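Extracellular solute-binding protein, family 3 (PDB 5SV6) is of unknown function but has a periplasmic-binding-protein-like architecture and is probably linked to methanol dehydrogenase. Local coordinates at residues E83-D88 with T96-K101; N142-A147 with I238-D243; E163-E168 with V247-E252. One frame throughout, in Å; residues are numbered along the deposited sequence. Where two conformers were deposited one is given.

How the contacts relate
Contact 1 lies on one side of the centre of the chain, contacts 2 and 3 on the other, and all three reach the same branched mixed sheet. The centres of contacts 1 and 2 are 38 Å apart and those of contacts 1 and 3 are 28 Å apart, with no touch in either case. Contacts 2 and 3, by contrast, adjoin, their centres 10 Å apart. Strands 238-239 and 247-257 are antiparallel neighbours there, joined by Val-247 N to Ala-239 O at 2.7 Å, while Glu-168 OE2 receives Arg-242 N at 2.8 Å and Trp-143 packs on Met-165.

Contact 1: E83-D88 with T96-K101; sequences EFVWSD and TEKLLK
Lys-98 reaches from helix 94-99 to strand 82-87 and lays the end of its side chain across Val-85 and Ser-87, whose CB atoms both point toward the helix. The lysine runs obliquely across the valine, and Lys-98 CE comes to 4.0 Å from Val-85 CG1 and equally near, 4.0 Å, to Trp-86 O. That methyl stands anti to the backbone N (chi1 172°), which turns it toward the lysine. Farther out, the ammonium, Lys-98 NZ, lies beside Ser-87 CB at 4.2 Å. The serine hydroxyl is engaged elsewhere, bonded to the backbone N of Lys-89. Bends at chi2 (-64°) and chi4 (-73°) fold the lysine chain, and its ammonium ends near the backbone between Trp-86 and Ser-87.

The polar link is made through one water. It accepts from Lys-98 NZ at 2.6 Å and donates to Trp-86 O at 2.9 Å, bridging a charge and a carbonyl that do not bond directly. The CB of Trp-86 points away from the helix; its indole atom CH2 lies over one face of the Phe-84 ring, 3.8 Å above the plane and offset toward the rim. Asp-88 OD2 is 6.4 Å from Lys-98 NZ, too far for a salt bridge, though its charge may still favour the ammonium.

Strand 82-87 pairs in parallel with 47-52, and Lys-98 also touches Cys-104, which forms the disulfide with Cys-50. The contact thus joins strand and helix by loose packing of the lysine CE on Val-85 and a water-mediated bond at its charged end, so its polar part depends on that solvent molecule.

Contact 2: N142-A147 with I238-D243; sequences NWQSPA and IAPTRD
This is a small, mainly apolar contact between the turn that precedes helix 146-149 and the end of short strand 238-239, at the periphery of the fold about 21 Å from the centre of the chain. Two side-chain pairs carry it. Trp-143 CD1 meets the methyl of Ala-239 CB at 4.1 Å, the methyl approaching the indole obliquely. Beside this, Gln-144 NE2 comes to 3.5 Å from Pro-240 CG; the glutamine runs extended beyond CG (chi2 179°) and crosses the proline ring at a slant, setting its amide nitrogen against a ring carbon.

Two bonds shape the turn. Asn-142 to Ser-145 form a type I beta turn, closed by Ser-145 N to Asn-142 O at 3.1 Å, and Asn-142 OD1 also accepts from Gln-144 N at 3.0 Å, an Asx turn in which the donor is tilted 30° from the carbonyl plane.

The indole has further partners: Trp-143 NE1 bonds Gln-249 OE1, and His-213 and Phe-130 meet it edge-to-face. Ala-239 in turn pairs through its backbone with Val-247. Ala-239 offers only a methyl, so its contact with the indole is van der Waals packing, while the indole N-H is satisfied by Gln-249; the exposed Gln-144 and Pro-240 add a polar-to-apolar touch at the outer side.

Contact 3: E163-E168 with V247-E252; sequences EVMLRE and VRQQFE
Apolar packing carries most of this contact, and Val-247 is at the middle of it. Its CG2 meets two residues of helix 161-168: Val-164 CG1 at 3.6 Å and the selenium of Met-165, atom SE, at 3.7 Å. The two valines cross at a slant, while the selenomethionine and Val-247 run antiparallel alongside each other. Bends at chi2 (-48°) and chi3 (-56°) curl the Met-165 chain, bringing SE against the valine. An alanine in place of Val-247 would remove both methyls and is likely to leave a gap beside Val-164 and the selenium.

Polar groups work mostly within each segment. Gln-249 NE2 bonds Val-247 O at 3.0 Å, nearly straight at 167°, from above the carbonyl plane, and the same nitrogen lies 3.7 Å from Met-165 CG. With its oxygen engaged by the Trp-143 indole, both ends of this buried amide are occupied and its rotation is probably fixed. On the helix, Arg-167 NH2 makes a salt bridge to Glu-163 OE2 at 3.1 Å, the carboxylate oxygen lying at the guanidinium edge; on the strand, Arg-248 NH1 bonds Gln-250 O at 2.9 Å and forms a salt bridge with Glu-237.

Helix 161-168 thus rests on the start of strand 247-257, with Met-165 also touching Ala-239 of strand 238-239. Beyond Val-247, the longer strand continues antiparallel to strand 118-133, through backbone bonds of Gln-249 with Tyr-128 and Phe-251 with Ser-126.

Contact 1: E83-D88 with T96-K101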
loop_
_atom_site.group_PDB
_atom_site.type_symbol
_atom_site.label_atom_id
_atom_site.label_comp_id
_atom_site.label_asym_id
_atom_site.label_seq_id
_atom_site.Cartn_x
_atom_site.Cartn_y
_atom_site.Cartn_z
ATOM N N GLU A 83 1.859 -1.870 -22.591
ATOM C CA GLU A 83 2.925 -2.856 -22.551
ATOM C C GLU A 83 3.450 -2.935 -21.116
ATOM O O GLU A 83 4.057 -1.987 -20.620
ATOM C CB GLU A 83 4.056 -2.439 -23.508
ATOM C CG GLU A 83 5.290 -3.321 -23.470
ATOM C CD GLU A 83 6.384 -2.850 -24.423
ATOM O OE1 GLU A 83 6.080 -2.082 -25.364
ATOM O OE2 GLU A 83 7.554 -3.239 -24.219
ATOM N N PHE A 84 3.222 -4.058 -20.449
ATOM C CA PHE A 84 3.816 -4.264 -19.138
ATOM C C PHE A 84 5.263 -4.709 -19.232
ATOM O O PHE A 84 5.615 -5.527 -20.077
ATOM C CB PHE A 84 3.045 -5.317 -18.355
ATOM C CG PHE A 84 1.740 -4.839 -17.817
ATOM C CD1 PHE A 84 1.697 -3.934 -16.762
ATOM C CD2 PHE A 84 0.550 -5.319 -18.332
ATOM C CE1 PHE A 84 0.493 -3.506 -16.258
ATOM C CE2 PHE A 84 -0.661 -4.900 -17.819
ATOM C CZ PHE A 84 -0.689 -3.979 -16.784
ATOM N N VAL A 85 6.092 -4.173 -18.342
ATOM C CA VAL A 85 7.448 -4.653 -18.164
ATOM C C VAL A 85 7.506 -5.228 -16.768
ATOM O O VAL A 85 7.428 -4.497 -15.785
ATOM C CB VAL A 85 8.477 -3.517 -18.308
ATOM C CG1 VAL A 85 9.864 -3.998 -17.932
ATOM C CG2 VAL A 85 8.455 -2.964 -19.720
ATOM N N TRP A 86 7.612 -6.547 -16.687
ATOM C CA TRP A 86 7.451 -7.263 -15.424
ATOM C C TRP A 86 8.752 -7.380 -14.655
ATOM O O TRP A 86 9.805 -7.652 -15.237
ATOM C CB TRP A 86 6.843 -8.663 -15.669
ATOM C CG TRP A 86 5.508 -8.614 -16.371
ATOM C CD1 TRP A 86 5.253 -8.896 -17.686
ATOM C CD2 TRP A 86 4.249 -8.255 -15.787
ATOM N NE1 TRP A 86 3.912 -8.734 -17.954
ATOM C CE2 TRP A 86 3.275 -8.340 -16.803
ATOM C CE3 TRP A 86 3.853 -7.870 -14.500
ATOM C CZ2 TRP A 86 1.929 -8.045 -16.576
ATOM C CZ3 TRP A 86 2.522 -7.577 -14.273
ATOM C CH2 TRP A 86 1.570 -7.666 -15.307
ATOM N N SER A 87 8.671 -7.158 -13.346
ATOM C CA SER A 87 9.796 -7.352 -12.449
ATOM C C SER A 87 9.533 -8.521 -11.514
ATOM O O SER A 87 8.408 -8.723 -11.051
ATOM C CB SER A 87 10.065 -6.095 -11.623
ATOM O OG SER A 87 10.903 -6.395 -10.513
ATOM N N ASP A 88 10.582 -9.285 -11.227
ATOM C CA ASP A 88 10.471 -10.425 -10.335
ATOM C C ASP A 88 10.728 -10.004 -8.905
ATOM O O ASP A 88 10.590 -10.799 -7.980
ATOM C CB ASP A 88 11.463 -11.508 -10.748
ATOM C CG ASP A 88 11.272 -11.936 -12.174
ATOM O OD1 ASP A 88 10.220 -12.541 -12.463
ATOM O OD2 ASP A 88 12.164 -11.660 -13.007
ATOM N N THR A 96 13.656 2.133 -8.687
ATOM C CA THR A 96 15.113 2.162 -8.774
ATOM C C THR A 96 15.710 1.174 -9.764
ATOM O O THR A 96 16.753 1.450 -10.358
ATOM C CB THR A 96 15.752 1.918 -7.398
ATOM O OG1 THR A 96 15.241 0.697 -6.850
ATOM C CG2 THR A 96 15.413 3.050 -6.460
ATOM N N GLU A 97 15.067 0.027 -9.950
ATOM C CA GLU A 97 15.643 -1.003 -10.811
ATOM C C GLU A 97 15.057 -1.036 -12.222
ATOM O O GLU A 97 15.633 -1.627 -13.127
ATOM C CB GLU A 97 15.557 -2.374 -10.135
ATOM C CG GLU A 97 16.144 -2.367 -8.722
ATOM C CD GLU A 97 16.712 -3.708 -8.306
ATOM O OE1 GLU A 97 17.611 -4.216 -9.010
ATOM O OE2 GLU A 97 16.268 -4.254 -7.274
ATOM N N LYS A 98 13.910 -0.397 -12.418
ATOM C CA LYS A 98 13.282 -0.420 -13.727
ATOM C C LYS A 98 13.122 0.978 -14.325
ATOM O O LYS A 98 13.740 1.300 -15.354
ATOM C CB LYS A 98 11.932 -1.147 -13.653
ATOM C CG LYS A 98 12.045 -2.670 -13.583
ATOM C CD LYS A 98 12.668 -3.211 -14.869
ATOM C CE LYS A 98 12.511 -4.721 -15.012
ATOM N NZ LYS A 98 13.403 -5.451 -14.077
ATOM N N LEU A 99 12.290 1.799 -13.687
ATOM C CA LEU A 99 11.991 3.144 -14.198
ATOM C C LEU A 99 13.250 3.990 -14.366
ATOM O O LEU A 99 13.513 4.525 -15.441
ATOM C CB LEU A 99 11.026 3.865 -13.259
ATOM C CG LEU A 99 10.596 5.278 -13.640
ATOM C CD1 LEU A 99 9.724 5.256 -14.884
ATOM C CD2 LEU A 99 9.876 5.923 -12.487
ATOM N N LEU A 100 14.031 4.117 -13.299
ATOM C CA LEU A 100 15.215 4.980 -13.339
ATOM C C LEU A 100 16.351 4.402 -14.178
ATOM O O LEU A 100 17.373 5.062 -14.385
ATOM C CB LEU A 100 15.705 5.286 -11.922
ATOM C CG LEU A 100 14.742 6.098 -11.053
ATOM C CD1 LEU A 100 15.298 6.298 -9.637
ATOM C CD2 LEU A 100 14.427 7.438 -11.725
ATOM N N LYS A 101 16.174 3.169 -14.649
ATOM C CA LYS A 101 17.154 2.512 -15.514
ATOM C C LYS A 101 16.627 2.377 -16.935
ATOM O O LYS A 101 17.172 1.615 -17.749
ATOM C CB LYS A 101 17.531 1.136 -14.955
ATOM C CG LYS A 101 18.313 1.218 -13.653
ATOM C CD LYS A 101 18.902 -0.138 -13.290
ATOM C CE LYS A 101 19.924 -0.023 -12.160
ATOM N NZ LYS A 101 19.303 0.192 -10.824
HETATM O O HOH W 1 12.598 -7.886 -14.418
#

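Contact 2: N142-A147 with I238-D243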
loop_
_atom_site.group_PDB
_atom_site.type_symbol
_atom_site.label_atom_id
_atom_site.label_comp_id
_atom_site.label_asym_id
_atom_site.label_seq_id
_atom_site.Cartn_x
_atom_site.Cartn_y
_atom_site.Cartn_z
ATOM N N ASN A 142 -7.709 5.254 17.314
ATOM C CA ASN A 142 -6.422 5.849 16.986
ATOM C C ASN A 142 -5.327 5.296 17.877
ATOM O O ASN A 142 -5.590 4.439 18.720
ATOM C CB ASN A 142 -6.496 7.385 17.077
ATOM C CG ASN A 142 -6.882 7.879 18.461
ATOM O OD1 ASN A 142 -6.441 7.347 19.484
ATOM N ND2 ASN A 142 -7.709 8.920 18.498
ATOM N N TRP A 143 -4.107 5.799 17.704
ATOM C CA TRP A 143 -2.947 5.241 18.402
ATOM C C TRP A 143 -2.919 5.509 19.905
ATOM O O TRP A 143 -2.156 4.877 20.643
ATOM C CB TRP A 143 -1.647 5.705 17.737
ATOM C CG TRP A 143 -1.297 4.906 16.523
ATOM C CD1 TRP A 143 -1.355 5.312 15.222
ATOM C CD2 TRP A 143 -0.844 3.547 16.499
ATOM N NE1 TRP A 143 -0.954 4.296 14.390
ATOM C CE2 TRP A 143 -0.634 3.201 15.151
ATOM C CE3 TRP A 143 -0.583 2.597 17.487
ATOM C CZ2 TRP A 143 -0.173 1.937 14.763
ATOM C CZ3 TRP A 143 -0.122 1.335 17.097
ATOM C CH2 TRP A 143 0.074 1.024 15.751
ATOM N N GLN A 144 -3.760 6.433 20.362
ATOM C CA GLN A 144 -3.856 6.724 21.790
ATOM C C GLN A 144 -4.934 5.913 22.507
ATOM O O GLN A 144 -5.135 6.084 23.706
ATOM C CB GLN A 144 -4.053 8.230 22.037
ATOM C CG GLN A 144 -2.742 9.012 22.009
ATOM C CD GLN A 144 -2.914 10.516 22.224
ATOM O OE1 GLN A 144 -3.950 10.980 22.704
ATOM N NE2 GLN A 144 -1.885 11.286 21.868
ATOM N N SER A 145 -5.612 5.021 21.784
ATOM C CA SER A 145 -6.641 4.179 22.391
ATOM C C SER A 145 -6.069 3.285 23.478
ATOM O O SER A 145 -5.116 2.534 23.242
ATOM C CB SER A 145 -7.345 3.317 21.345
ATOM O OG SER A 145 -8.079 2.280 21.974
ATOM N N PRO A 146 -6.652 3.358 24.683
ATOM C CA PRO A 146 -6.171 2.529 25.791
ATOM C C PRO A 146 -6.266 1.032 25.496
ATOM O O PRO A 146 -5.474 0.266 26.041
ATOM C CB PRO A 146 -7.102 2.921 26.944
ATOM C CG PRO A 146 -7.514 4.327 26.618
ATOM C CD PRO A 146 -7.674 4.327 25.119
ATOM N N ALA A 147 -7.205 0.630 24.638
ATOM C CA ALA A 147 -7.331 -0.774 24.239
ATOM C C ALA A 147 -6.037 -1.364 23.668
ATOM O O ALA A 147 -5.712 -2.520 23.931
ATOM C CB ALA A 147 -8.486 -0.951 23.245
ATOM N N ILE A 238 -2.305 12.672 10.855
ATOM C CA ILE A 238 -1.039 12.818 11.563
ATOM C C ILE A 238 -1.190 12.333 12.999
ATOM O O ILE A 238 -1.958 12.905 13.770
ATOM C CB ILE A 238 -0.585 14.295 11.590
ATOM C CG1 ILE A 238 -0.642 14.902 10.185
ATOM C CG2 ILE A 238 0.815 14.428 12.186
ATOM C CD1 ILE A 238 0.374 14.336 9.230
ATOM N N ALA A 239 -0.472 11.275 13.357
ATOM C CA ALA A 239 -0.503 10.773 14.728
ATOM C C ALA A 239 0.535 11.479 15.592
ATOM O O ALA A 239 1.716 11.542 15.225
ATOM C CB ALA A 239 -0.282 9.263 14.763
ATOM N N PRO A 240 0.095 12.013 16.744
ATOM C CA PRO A 240 0.981 12.720 17.680
ATOM C C PRO A 240 1.934 11.771 18.385
ATOM O O PRO A 240 1.599 10.609 18.588
ATOM C CB PRO A 240 0.006 13.334 18.698
ATOM C CG PRO A 240 -1.212 12.499 18.605
ATOM C CD PRO A 240 -1.314 12.089 17.161
ATOM N N THR A 241 3.117 12.267 18.734
ATOM C CA THR A 241 4.062 11.510 19.550
ATOM C C THR A 241 4.530 12.390 20.710
ATOM O O THR A 241 4.498 13.615 20.616
ATOM C CB THR A 241 5.271 11.011 18.727
ATOM O OG1 THR A 241 6.054 12.123 18.272
ATOM C CG2 THR A 241 4.802 10.194 17.527
ATOM N N ARG A 242 4.952 11.773 21.806
ATOM C CA ARG A 242 5.296 12.543 22.995
ATOM C C ARG A 242 6.553 13.382 22.802
ATOM O O ARG A 242 6.574 14.561 23.149
ATOM C CB ARG A 242 5.468 11.627 24.208
ATOM C CG ARG A 242 4.237 10.803 24.533
ATOM C CD ARG A 242 4.370 10.090 25.872
ATOM N NE ARG A 242 3.388 9.016 26.018
ATOM C CZ ARG A 242 2.082 9.203 26.200
ATOM N NH1 ARG A 242 1.273 8.157 26.324
ATOM N NH2 ARG A 242 1.582 10.432 26.253
ATOM N N ASP A 243 7.597 12.765 22.258
ATOM C CA ASP A 243 8.906 13.409 22.160
ATOM C C ASP A 243 9.262 13.777 20.723
ATOM O O ASP A 243 9.789 14.861 20.473
ATOM C CB ASP A 243 10.000 12.515 22.764
ATOM C CG ASP A 243 9.841 12.320 24.267
ATOM O OD1 ASP A 243 9.297 13.224 24.939
ATOM O OD2 ASP A 243 10.268 11.258 24.781
#

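Contact 3: E163-E168 with V247-E252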
loop_
_atom_site.group_PDB
_atom_site.type_symbol
_atom_site.label_atom_id
_atom_site.label_comp_id
_atom_site.label_asym_id
_atom_site.label_seq_id
_atom_site.Cartn_x
_atom_site.Cartn_y
_atom_site.Cartn_z
ATOM N N GLU A 163 5.348 0.940 12.559
ATOM C CA GLU A 163 6.499 0.649 13.407
ATOM C C GLU A 163 6.821 1.836 14.307
ATOM O O GLU A 163 7.021 1.679 15.500
ATOM C CB GLU A 163 7.737 0.270 12.572
ATOM C CG GLU A 163 8.892 -0.165 13.459
ATOM C CD GLU A 163 10.183 -0.471 12.710
ATOM O OE1 GLU A 163 10.152 -0.685 11.479
ATOM O OE2 GLU A 163 11.233 -0.495 13.378
ATOM N N VAL A 164 6.870 3.027 13.719
ATOM C CA VAL A 164 7.121 4.245 14.484
ATOM C C VAL A 164 6.141 4.358 15.655
ATOM O O VAL A 164 6.541 4.634 16.773
ATOM C CB VAL A 164 7.040 5.506 13.581
ATOM C CG1 VAL A 164 7.416 6.760 14.369
ATOM C CG2 VAL A 164 7.958 5.346 12.361
HETATM N N MSE A 165 4.866 4.081 15.406
HETATM C CA MSE A 165 3.850 4.220 16.446
HETATM C C MSE A 165 3.868 3.093 17.478
HETATM O O MSE A 165 3.506 3.298 18.637
HETATM C CB MSE A 165 2.458 4.357 15.827
HETATM C CG MSE A 165 2.282 5.599 14.967
HETATM SE SE MSE A 165 2.933 7.214 15.890
HETATM C CE MSE A 165 1.846 7.106 17.521
ATOM N N LEU A 166 4.296 1.904 17.067
ATOM C CA LEU A 166 4.409 0.795 18.011
ATOM C C LEU A 166 5.515 1.090 19.027
ATOM O O LEU A 166 5.390 0.787 20.219
ATOM C CB LEU A 166 4.683 -0.518 17.270
ATOM C CG LEU A 166 3.898 -1.742 17.749
ATOM C CD1 LEU A 166 2.406 -1.445 17.867
ATOM C CD2 LEU A 166 4.141 -2.956 16.841
ATOM N N ARG A 167 6.599 1.685 18.547
ATOM C CA ARG A 167 7.660 2.128 19.446
ATOM C C ARG A 167 7.126 3.218 20.368
ATOM O O ARG A 167 7.351 3.189 21.579
ATOM C CB ARG A 167 8.844 2.663 18.653
ATOM C CG ARG A 167 9.498 1.643 17.741
ATOM C CD ARG A 167 10.714 2.257 17.081
ATOM N NE ARG A 167 11.441 1.314 16.244
ATOM C CZ ARG A 167 12.491 0.617 16.660
ATOM N NH1 ARG A 167 12.921 0.762 17.906
ATOM N NH2 ARG A 167 13.113 -0.213 15.831
ATOM N N GLU A 168 6.396 4.166 19.787
ATOM C CA GLU A 168 5.809 5.260 20.553
ATOM C C GLU A 168 4.995 4.767 21.749
ATOM O O GLU A 168 5.113 5.320 22.841
ATOM C CB GLU A 168 4.944 6.162 19.663
ATOM C CG GLU A 168 4.139 7.212 20.438
ATOM C CD GLU A 168 5.016 8.286 21.075
ATOM O OE1 GLU A 168 6.194 8.404 20.680
ATOM O OE2 GLU A 168 4.521 9.021 21.963
ATOM N N VAL A 247 3.445 11.752 13.189
ATOM C CA VAL A 247 3.711 10.683 12.223
ATOM C C VAL A 247 2.545 10.540 11.237
ATOM O O VAL A 247 1.443 10.151 11.621
ATOM C CB VAL A 247 3.978 9.339 12.954
ATOM C CG1 VAL A 247 4.344 8.227 11.970
ATOM C CG2 VAL A 247 5.090 9.513 13.993
ATOM N N ARG A 248 2.793 10.884 9.974
ATOM C CA ARG A 248 1.770 10.825 8.930
ATOM C C ARG A 248 1.278 9.397 8.704
ATOM O O ARG A 248 2.081 8.473 8.596
ATOM C CB ARG A 248 2.321 11.408 7.620
ATOM C CG ARG A 248 1.357 11.332 6.442
ATOM C CD ARG A 248 1.862 12.155 5.252
ATOM N NE ARG A 248 1.658 13.580 5.483
ATOM C CZ ARG A 248 0.497 14.200 5.281
ATOM N NH1 ARG A 248 -0.563 13.521 4.838
ATOM N NH2 ARG A 248 0.394 15.499 5.520
ATOM N N GLN A 249 -0.038 9.217 8.647
ATOM C CA GLN A 249 -0.630 7.890 8.429
ATOM C C GLN A 249 -1.440 7.836 7.139
ATOM O O GLN A 249 -1.903 6.765 6.743
ATOM C CB GLN A 249 -1.563 7.530 9.583
ATOM C CG GLN A 249 -1.018 7.858 10.951
ATOM C CD GLN A 249 -0.091 6.796 11.474
ATOM O OE1 GLN A 249 -0.454 5.623 11.537
ATOM N NE2 GLN A 249 1.118 7.200 11.869
ATOM N N GLN A 250 -1.635 8.994 6.512
ATOM C CA GLN A 250 -2.420 9.103 5.281
ATOM C C GLN A 250 -1.554 9.684 4.169
ATOM O O GLN A 250 -0.837 10.653 4.388
ATOM C CB GLN A 250 -3.651 9.994 5.498
ATOM C CG GLN A 250 -4.675 9.426 6.463
ATOM C CD GLN A 250 -5.871 10.349 6.667
ATOM O OE1 GLN A 250 -6.104 11.274 5.884
ATOM N NE2 GLN A 250 -6.652 10.079 7.704
ATOM N N PHE A 251 -1.625 9.097 2.975
ATOM C CA PHE A 251 -0.716 9.475 1.888
ATOM C C PHE A 251 -1.427 9.605 0.541
ATOM O O PHE A 251 -2.192 8.717 0.147
ATOM C CB PHE A 251 0.414 8.442 1.758
ATOM C CG PHE A 251 1.302 8.363 2.976
ATOM C CD1 PHE A 251 2.501 9.067 3.020
ATOM C CD2 PHE A 251 0.925 7.610 4.079
ATOM C CE1 PHE A 251 3.308 9.023 4.148
ATOM C CE2 PHE A 251 1.730 7.556 5.216
ATOM C CZ PHE A 251 2.925 8.263 5.249
ATOM N N GLU A 252 -1.150 10.699 -0.165
ATOM C CA GLU A 252 -1.632 10.867 -1.532
ATOM C C GLU A 252 -0.802 9.981 -2.456
ATOM O O GLU A 252 0.420 9.893 -2.314
ATOM C CB GLU A 252 -1.540 12.331 -1.976
ATOM C CG GLU A 252 -2.531 13.252 -1.266
ATOM C CD GLU A 252 -2.371 14.705 -1.679
ATOM O OE1 GLU A 252 -1.307 15.065 -2.228
ATOM O OE2 GLU A 252 -3.319 15.484 -1.478
#